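Local coordinates for F-BAR domain only protein 1 (Danio rerio, PDB 5JP2) that probably acts early in clathrin-mediated endocytosis and, through its mu homology domain, holds a peptide of the endocytic protein Eps15, at residues Q138-E150 / S161-A173. Numbering follows the deposited sequence.
Sequences QDPSRAPLLLSAE and SLDYHCCPATAPA. With ZN (zinc ion), chain E.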
# COMPACT_ATOMS: atom_id res chain seq x y z
N GLN B 138 8.77 -12.10 9.68
CA GLN B 138 8.33 -12.37 11.04
C GLN B 138 8.85 -11.33 12.02
O GLN B 138 8.66 -11.47 13.22
CB GLN B 138 8.76 -13.77 11.47
CG GLN B 138 8.13 -14.87 10.63
CD GLN B 138 8.51 -16.25 11.11
OE1 GLN B 138 9.44 -16.42 11.89
NE2 GLN B 138 7.77 -17.25 10.64
N ASP B 139 9.53 -10.31 11.51
CA ASP B 139 10.09 -9.25 12.33
C ASP B 139 9.06 -8.13 12.44
O ASP B 139 8.72 -7.51 11.43
CB ASP B 139 11.36 -8.73 11.68
CG ASP B 139 12.13 -7.79 12.57
OD1 ASP B 139 11.56 -7.26 13.55
OD2 ASP B 139 13.32 -7.57 12.29
N PRO B 140 8.55 -7.82 13.64
CA PRO B 140 7.56 -6.74 13.76
C PRO B 140 8.07 -5.41 13.27
O PRO B 140 7.26 -4.52 13.00
CB PRO B 140 7.25 -6.71 15.26
CG PRO B 140 8.36 -7.44 15.91
CD PRO B 140 8.82 -8.46 14.93
N SER B 141 9.38 -5.25 13.12
CA SER B 141 9.94 -4.00 12.64
C SER B 141 9.44 -3.63 11.25
O SER B 141 9.64 -2.50 10.82
CB SER B 141 11.44 -4.11 12.57
OG SER B 141 11.81 -5.10 11.64
N ARG B 142 8.84 -4.57 10.54
CA ARG B 142 8.29 -4.29 9.23
C ARG B 142 6.86 -3.78 9.31
O ARG B 142 6.32 -3.32 8.30
CB ARG B 142 8.34 -5.54 8.34
CG ARG B 142 9.70 -6.01 7.78
CD ARG B 142 10.94 -5.60 8.55
NE ARG B 142 12.15 -5.96 7.81
CZ ARG B 142 13.38 -5.55 8.12
NH1 ARG B 142 13.58 -4.77 9.17
NH2 ARG B 142 14.41 -5.93 7.38
N ALA B 143 6.24 -3.85 10.44
CA ALA B 143 4.85 -3.44 10.54
C ALA B 143 4.77 -2.02 11.06
O ALA B 143 5.34 -1.72 12.10
CB ALA B 143 4.08 -4.36 11.47
N PRO B 144 4.07 -1.13 10.37
CA PRO B 144 4.03 0.27 10.82
C PRO B 144 3.31 0.46 12.14
O PRO B 144 3.63 1.40 12.89
CB PRO B 144 3.31 0.98 9.68
CG PRO B 144 2.56 -0.05 9.00
CD PRO B 144 3.31 -1.32 9.13
N LEU B 145 2.34 -0.37 12.45
CA LEU B 145 1.55 -0.22 13.65
C LEU B 145 1.65 -1.50 14.46
O LEU B 145 1.26 -2.57 13.99
CB LEU B 145 0.10 0.11 13.29
CG LEU B 145 -0.85 0.39 14.43
CD1 LEU B 145 -0.39 1.57 15.20
CD2 LEU B 145 -2.24 0.58 13.93
N LEU B 146 2.20 -1.40 15.65
CA LEU B 146 2.38 -2.54 16.52
C LEU B 146 1.13 -2.72 17.37
O LEU B 146 0.63 -1.75 17.93
CB LEU B 146 3.59 -2.36 17.42
CG LEU B 146 4.75 -3.19 16.91
CD1 LEU B 146 5.22 -2.64 15.60
CD2 LEU B 146 5.86 -3.23 17.94
N LEU B 147 0.63 -3.95 17.43
CA LEU B 147 -0.58 -4.27 18.17
C LEU B 147 -0.29 -5.31 19.24
O LEU B 147 0.43 -6.28 18.99
CB LEU B 147 -1.67 -4.81 17.25
CG LEU B 147 -2.00 -4.02 16.01
CD1 LEU B 147 -3.15 -4.66 15.29
CD2 LEU B 147 -2.30 -2.59 16.37
N SER B 148 -0.85 -5.11 20.43
CA SER B 148 -0.86 -6.13 21.47
C SER B 148 -2.24 -6.21 22.09
O SER B 148 -2.68 -5.27 22.75
CB SER B 148 0.18 -5.82 22.55
OG SER B 148 0.14 -6.79 23.56
N ALA B 149 -2.91 -7.34 21.89
CA ALA B 149 -4.23 -7.60 22.44
C ALA B 149 -4.15 -8.63 23.57
O ALA B 149 -3.32 -9.54 23.55
CB ALA B 149 -5.18 -8.10 21.36
N GLU B 150 -5.02 -8.46 24.56
CA GLU B 150 -5.12 -9.35 25.70
C GLU B 150 -6.58 -9.63 25.97
O GLU B 150 -7.44 -8.80 25.67
CB GLU B 150 -4.47 -8.73 26.95
CG GLU B 150 -2.97 -8.54 26.83
CD GLU B 150 -2.37 -7.87 28.04
OE1 GLU B 150 -1.14 -7.61 28.03
OE2 GLU B 150 -3.12 -7.56 28.99
N SER B 161 -8.84 -5.96 25.48
CA SER B 161 -8.10 -4.71 25.45
C SER B 161 -7.06 -4.75 24.34
O SER B 161 -6.53 -5.81 24.01
CB SER B 161 -7.45 -4.45 26.79
OG SER B 161 -6.30 -5.24 26.93
N LEU B 162 -6.76 -3.59 23.77
CA LEU B 162 -5.77 -3.47 22.70
C LEU B 162 -4.85 -2.29 22.93
O LEU B 162 -5.31 -1.16 23.08
CB LEU B 162 -6.45 -3.32 21.34
CG LEU B 162 -5.50 -3.15 20.15
CD1 LEU B 162 -4.80 -4.45 19.80
CD2 LEU B 162 -6.24 -2.64 18.95
N ASP B 163 -3.55 -2.55 22.95
CA ASP B 163 -2.55 -1.49 22.91
C ASP B 163 -2.02 -1.36 21.49
O ASP B 163 -1.77 -2.36 20.82
CB ASP B 163 -1.41 -1.76 23.89
CG ASP B 163 -1.88 -1.83 25.34
OD1 ASP B 163 -2.95 -1.29 25.65
OD2 ASP B 163 -1.17 -2.43 26.17
N TYR B 164 -1.88 -0.14 21.01
CA TYR B 164 -1.32 0.11 19.69
C TYR B 164 -0.19 1.11 19.77
O TYR B 164 -0.21 2.03 20.59
CB TYR B 164 -2.39 0.59 18.70
CG TYR B 164 -3.21 1.77 19.14
CD1 TYR B 164 -2.81 3.07 18.88
CD2 TYR B 164 -4.41 1.59 19.81
CE1 TYR B 164 -3.58 4.14 19.27
CE2 TYR B 164 -5.18 2.64 20.20
CZ TYR B 164 -4.76 3.91 19.93
OH TYR B 164 -5.55 4.96 20.34
N HIS B 165 0.80 0.90 18.94
CA HIS B 165 2.03 1.67 18.99
C HIS B 165 2.47 1.94 17.57
O HIS B 165 2.76 1.00 16.82
CB HIS B 165 3.09 0.89 19.77
CG HIS B 165 4.44 1.48 19.72
ND1 HIS B 165 4.68 2.82 19.95
CD2 HIS B 165 5.64 0.93 19.42
CE1 HIS B 165 5.97 3.05 19.81
NE2 HIS B 165 6.57 1.92 19.49
N CYS B 166 2.57 3.21 17.21
CA CYS B 166 3.03 3.62 15.89
C CYS B 166 4.47 4.07 16.08
O CYS B 166 4.73 5.07 16.74
CB CYS B 166 2.16 4.75 15.34
SG CYS B 166 2.66 5.36 13.78
N CYS B 167 5.39 3.36 15.46
CA CYS B 167 6.71 3.48 16.01
C CYS B 167 7.66 4.06 14.99
O CYS B 167 7.56 3.75 13.80
CB CYS B 167 7.22 2.10 16.46
SG CYS B 167 8.74 2.11 17.41
N PRO B 168 8.60 4.88 15.42
CA PRO B 168 9.57 5.45 14.48
C PRO B 168 10.50 4.41 13.89
O PRO B 168 10.92 4.54 12.74
CB PRO B 168 10.34 6.46 15.34
CG PRO B 168 9.44 6.72 16.53
CD PRO B 168 8.72 5.44 16.77
N ALA B 169 10.82 3.36 14.64
CA ALA B 169 11.66 2.29 14.12
C ALA B 169 10.92 1.47 13.07
O ALA B 169 11.55 0.82 12.23
CB ALA B 169 12.12 1.39 15.26
N THR B 170 9.60 1.42 13.16
CA THR B 170 8.79 0.60 12.28
C THR B 170 8.18 1.40 11.15
O THR B 170 8.16 0.95 10.00
CB THR B 170 7.70 -0.09 13.08
OG1 THR B 170 6.73 0.87 13.48
CG2 THR B 170 8.29 -0.71 14.30
N ALA B 171 7.62 2.44 11.44
CA ALA B 171 6.74 3.10 10.51
C ALA B 171 7.50 3.99 9.54
O ALA B 171 8.54 4.57 9.88
CB ALA B 171 5.72 3.94 11.26
N PRO B 172 6.98 4.12 8.32
CA PRO B 172 7.49 5.13 7.39
C PRO B 172 7.18 6.52 7.89
O PRO B 172 6.39 6.72 8.82
CB PRO B 172 6.72 4.82 6.10
CG PRO B 172 5.45 4.27 6.56
CD PRO B 172 5.77 3.46 7.80
N ALA B 173 7.80 7.51 7.26
CA ALA B 173 7.60 8.89 7.68
C ALA B 173 6.40 9.45 6.96
O ALA B 173 6.52 9.98 5.86
CB ALA B 173 8.84 9.72 7.40
ZN ZN E . 8.30 1.53 19.21
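With CG turned anti to the backbone N (chi1 -176°), Leu145 lays CD1 against the backbone of the partner strand, 3.6 Å from His165 O and also close to CB of Tyr164 and Cys166. Leu162 has nearly the same first torsion (178°) and answers from the other strand: its CD1 lies near the Ser148 carbonyl and touches CB of Leu147 and of Ala149, 4.0 Å from the latter. Leu147 CD2 meets Tyr164 CB. Most of this face is buried, though the Tyr164 ring leads off toward Leu211; Val245 packs on Leu145 and Leu147, Leu243 on Ala149, and Ala282 on Leu147 and Ala149. The opposite face carries Leu146, His165, Ser148, Asp163, Glu150 and Ser161. Here Leu146 CB lies 4.0 Å from His165 CB, and Asp163 OD1 is hydrogen-bonded to Thr225 OG1. His165, near the end of its strand, and Cys167, just past it, bind one zinc ion, with NE2 1.8 Å and SG 1.9 Å from the metal, while Ser223 bonds the far ring nitrogen, ND1, and so steadies the imidazole. Past the strands, Thr170 packs against the bend before Leu145: CG2 touches Leu146 CD1 at 3.9 Å, and OG1, which donates to Cys167 O, sits 3.2 Å from Pro144 O. Replacing Thr170 with a glycine would probably open a gap beside Leu146 and leave Cys167 O without its hydroxyl donor. Pro144 CB closes this end against Ala171 CB and Pro172 CD. Paired backbone bonds join Leu146 with His165, Ser148 with Asp163 and Glu150 with Ser161; Leu146 N to His165 O is 2.7 Å, nearly straight at 166°. The alternation is that of antiparallel strands, and the short link between 145-154 and 157-166 makes them a beta hairpin of the muniscin mu homology domain, with a zinc site at its open end.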